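Local coordinates for putative uncharacterized protein (Dictyostelium purpureum, PDB 4R12), which probably serves as an essential, substrate-recruiting subunit of gamma-secretase, the protease complex that cleaves membrane proteins such as Notch within the membrane, at residues G197-S202 / A266-E271. Residues are numbered along the deposited sequence; the frame is centred on the assembly and turned at random.
Sequences GQSIWS and AFWNAE
Ile200 and Phe267 form a hydrogen-bonded pair between antiparallel strands 192-203 and 262-268. Strand 262-268 belongs to the large lobe of nicastrin, whose family is related to zinc aminopeptidases. The tight part is the two backbone bonds of this pair together with the corner made by Ser199 and Asn269. Phe267 N gives a nearly straight bond to Ile200 O at 2.7 Å. Ile200 N returns one to Phe267 O at 3.0 Å. The side chains of this pair meet more loosely: Ile200 CD1 lies 4.4 Å from Phe267 CB, and Leu509 of helix 500-512 touches both residues. Trp201 and Ala266 point to the other face. Of their side chains, the CB atoms meet, 4.3 Å apart, and the Trp201 indole turns away to the rings of Phe281 and His544. The whole contact is buried, so its loose side faces protein and not solvent. Past Trp268 the strand ends, and side chains replace the ladder. With its CG anti to the backbone N (chi1 -155°), Asn269 lays its amide alongside the 197-202 strand. Asn269 ND2 donates to Gln198 O at 3.0 Å, from above the carbonyl plane. An alanine here would lose this amide and is likely to leave Gln198 O without its side-chain donor. Ser199 lies between this bond and the Ile200-Phe267 pair. Ser199 OG sits at the edge of the Trp268 ring. It accepts a nearly straight hydrogen bond from the backbone N of Asn269, with 2.9 Å between Ser199 OG and Asn269 N.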
ATOM      1  N   GLY A 197       5.388  -7.060  -6.108  1.00 24.81           N
ATOM      2  CA  GLY A 197       4.796  -6.370  -7.242  1.00 25.43           C
ATOM      3  C   GLY A 197       5.792  -5.517  -7.975  1.00 26.53           C
ATOM      4  O   GLY A 197       6.971  -5.859  -8.038  1.00 25.71           O
ATOM      5  N   GLN A 198       5.314  -4.398  -8.517  1.00 25.86           N
ATOM      6  CA  GLN A 198       6.160  -3.463  -9.232  1.00 23.19           C
ATOM      7  C   GLN A 198       6.181  -2.077  -8.581  1.00 24.44           C
ATOM      8  O   GLN A 198       5.122  -1.512  -8.274  1.00 23.33           O
ATOM      9  CB  GLN A 198       5.691  -3.325 -10.688  1.00 24.81           C
ATOM     10  CG  GLN A 198       5.746  -4.622 -11.505  1.00 27.92           C
ATOM     11  CD  GLN A 198       7.175  -5.104 -11.755  1.00 27.35           C
ATOM     12  OE1 GLN A 198       8.037  -4.337 -12.187  1.00 28.03           O
ATOM     13  NE2 GLN A 198       7.427  -6.377 -11.479  1.00 27.27           N
ATOM     14  N   SER A 199       7.386  -1.548  -8.368  1.00 23.52           N
ATOM     15  CA  SER A 199       7.572  -0.145  -7.991  1.00 24.28           C
ATOM     16  C   SER A 199       7.633   0.679  -9.261  1.00 22.59           C
ATOM     17  O   SER A 199       7.755   0.121 -10.349  1.00 24.64           O
ATOM     18  CB  SER A 199       8.850   0.053  -7.171  1.00 26.03           C
ATOM     19  OG  SER A 199       8.887  -0.796  -6.030  1.00 23.62           O
ATOM     20  N   ILE A 200       7.551   2.006  -9.132  1.00 24.36           N
ATOM     21  CA  ILE A 200       7.646   2.892 -10.291  1.00 23.02           C
ATOM     22  C   ILE A 200       8.531   4.094  -9.968  1.00 23.81           C
ATOM     23  O   ILE A 200       8.383   4.715  -8.908  1.00 23.97           O
ATOM     24  CB  ILE A 200       6.264   3.430 -10.764  1.00 22.26           C
ATOM     25  CG1 ILE A 200       5.195   2.332 -10.819  1.00 24.46           C
ATOM     26  CG2 ILE A 200       6.364   4.072 -12.159  1.00 22.52           C
ATOM     27  CD1 ILE A 200       4.290   2.284  -9.586  1.00 25.73           C
ATOM     28  N   TRP A 201       9.467   4.411 -10.863  1.00 22.01           N
ATOM     29  CA  TRP A 201      10.258   5.631 -10.687  1.00 24.92           C
ATOM     30  C   TRP A 201      10.250   6.473 -11.953  1.00 24.96           C
ATOM     31  O   TRP A 201       9.935   5.988 -13.052  1.00 25.94           O
ATOM     32  CB  TRP A 201      11.706   5.310 -10.258  1.00 24.62           C
ATOM     33  CG  TRP A 201      12.523   4.540 -11.253  1.00 25.70           C
ATOM     34  CD1 TRP A 201      12.595   3.182 -11.378  1.00 27.62           C
ATOM     35  CD2 TRP A 201      13.412   5.079 -12.239  1.00 28.88           C
ATOM     36  NE1 TRP A 201      13.457   2.842 -12.393  1.00 29.88           N
ATOM     37  CE2 TRP A 201      13.967   3.989 -12.940  1.00 29.40           C
ATOM     38  CE3 TRP A 201      13.770   6.379 -12.619  1.00 30.25           C
ATOM     39  CZ2 TRP A 201      14.869   4.158 -13.992  1.00 31.87           C
ATOM     40  CZ3 TRP A 201      14.666   6.541 -13.665  1.00 30.75           C
ATOM     41  CH2 TRP A 201      15.210   5.436 -14.330  1.00 31.59           C
ATOM     42  N   SER A 202      10.592   7.746 -11.800  1.00 24.30           N
ATOM     43  CA  SER A 202      10.409   8.691 -12.888  1.00 25.72           C
ATOM     44  C   SER A 202      11.304   9.895 -12.729  1.00 27.83           C
ATOM     45  O   SER A 202      11.598  10.317 -11.612  1.00 26.79           O
ATOM     46  CB  SER A 202       8.950   9.150 -12.956  1.00 24.98           C
ATOM     47  OG  SER A 202       8.757  10.078 -14.014  1.00 25.65           O
ATOM     48  N   ALA A 266      10.248   8.311  -6.705  1.00 23.92           N
ATOM     49  CA  ALA A 266      10.074   6.855  -6.634  1.00 24.53           C
ATOM     50  C   ALA A 266       8.868   6.457  -5.791  1.00 24.15           C
ATOM     51  O   ALA A 266       8.683   6.945  -4.670  1.00 23.30           O
ATOM     52  CB  ALA A 266      11.361   6.175  -6.090  1.00 25.38           C
ATOM     53  N   PHE A 267       8.049   5.566  -6.349  1.00 23.77           N
ATOM     54  CA  PHE A 267       6.888   5.016  -5.663  1.00 22.32           C
ATOM     55  C   PHE A 267       7.147   3.538  -5.389  1.00 25.00           C
ATOM     56  O   PHE A 267       7.013   2.721  -6.306  1.00 23.92           O
ATOM     57  CB  PHE A 267       5.613   5.179  -6.516  1.00 23.21           C
ATOM     58  CG  PHE A 267       5.201   6.621  -6.742  1.00 22.28           C
ATOM     59  CD1 PHE A 267       5.909   7.442  -7.612  1.00 23.95           C
ATOM     60  CD2 PHE A 267       4.098   7.147  -6.083  1.00 21.97           C
ATOM     61  CE1 PHE A 267       5.522   8.764  -7.810  1.00 22.35           C
ATOM     62  CE2 PHE A 267       3.705   8.470  -6.282  1.00 22.80           C
ATOM     63  CZ  PHE A 267       4.405   9.273  -7.148  1.00 21.55           C
ATOM     64  N   TRP A 268       7.544   3.199  -4.156  1.00 23.01           N
ATOM     65  CA  TRP A 268       7.988   1.834  -3.831  1.00 23.05           C
ATOM     66  C   TRP A 268       6.792   0.944  -3.537  1.00 23.12           C
ATOM     67  O   TRP A 268       5.895   1.337  -2.787  1.00 21.17           O
ATOM     68  CB  TRP A 268       8.937   1.801  -2.615  1.00 22.83           C
ATOM     69  CG  TRP A 268      10.162   2.638  -2.723  1.00 25.29           C
ATOM     70  CD1 TRP A 268      10.565   3.612  -1.847  1.00 25.24           C
ATOM     71  CD2 TRP A 268      11.159   2.587  -3.754  1.00 25.44           C
ATOM     72  NE1 TRP A 268      11.748   4.168  -2.273  1.00 25.74           N
ATOM     73  CE2 TRP A 268      12.131   3.560  -3.444  1.00 27.70           C
ATOM     74  CE3 TRP A 268      11.326   1.812  -4.911  1.00 25.18           C
ATOM     75  CZ2 TRP A 268      13.253   3.777  -4.245  1.00 33.78           C
ATOM     76  CZ3 TRP A 268      12.440   2.036  -5.701  1.00 41.69           C
ATOM     77  CH2 TRP A 268      13.383   3.009  -5.366  1.00 37.09           C
ATOM     78  N   ASN A 269       6.786  -0.258  -4.111  1.00 24.34           N
ATOM     79  CA  ASN A 269       5.706  -1.205  -3.864  1.00 25.29           C
ATOM     80  C   ASN A 269       6.158  -2.289  -2.882  1.00 24.76           C
ATOM     81  O   ASN A 269       7.351  -2.530  -2.733  1.00 24.63           O
ATOM     82  CB  ASN A 269       5.243  -1.834  -5.177  1.00 24.25           C
ATOM     83  CG  ASN A 269       3.809  -2.336  -5.116  1.00 24.48           C
ATOM     84  OD1 ASN A 269       3.228  -2.471  -4.034  1.00 25.61           O
ATOM     85  ND2 ASN A 269       3.234  -2.641  -6.289  1.00 25.09           N
ATOM     86  N   ALA A 270       5.190  -2.913  -2.219  1.00 22.30           N
ATOM     87  CA  ALA A 270       5.401  -4.020  -1.281  1.00 24.14           C
ATOM     88  C   ALA A 270       6.341  -3.670  -0.112  1.00 26.19           C
ATOM     89  O   ALA A 270       6.947  -4.552   0.510  1.00 26.61           O
ATOM     90  CB  ALA A 270       5.906  -5.259  -2.045  1.00 23.76           C
ATOM     91  N   GLU A 271       6.427  -2.381   0.214  1.00 24.72           N
ATOM     92  CA  GLU A 271       7.227  -1.943   1.347  1.00 25.19           C
ATOM     93  C   GLU A 271       6.660  -2.415   2.676  1.00 27.07           C
ATOM     94  O   GLU A 271       7.410  -2.608   3.632  1.00 27.29           O
ATOM     95  CB  GLU A 271       7.340  -0.411   1.368  1.00 22.78           C
ATOM     96  CG  GLU A 271       8.096   0.124   0.193  1.00 23.29           C
ATOM     97  CD  GLU A 271       9.573  -0.261   0.227  1.00 25.19           C
ATOM     98  OE1 GLU A 271      10.353   0.404   0.928  1.00 26.98           O
ATOM     99  OE2 GLU A 271       9.944  -1.235  -0.444  1.00 24.42           O
TER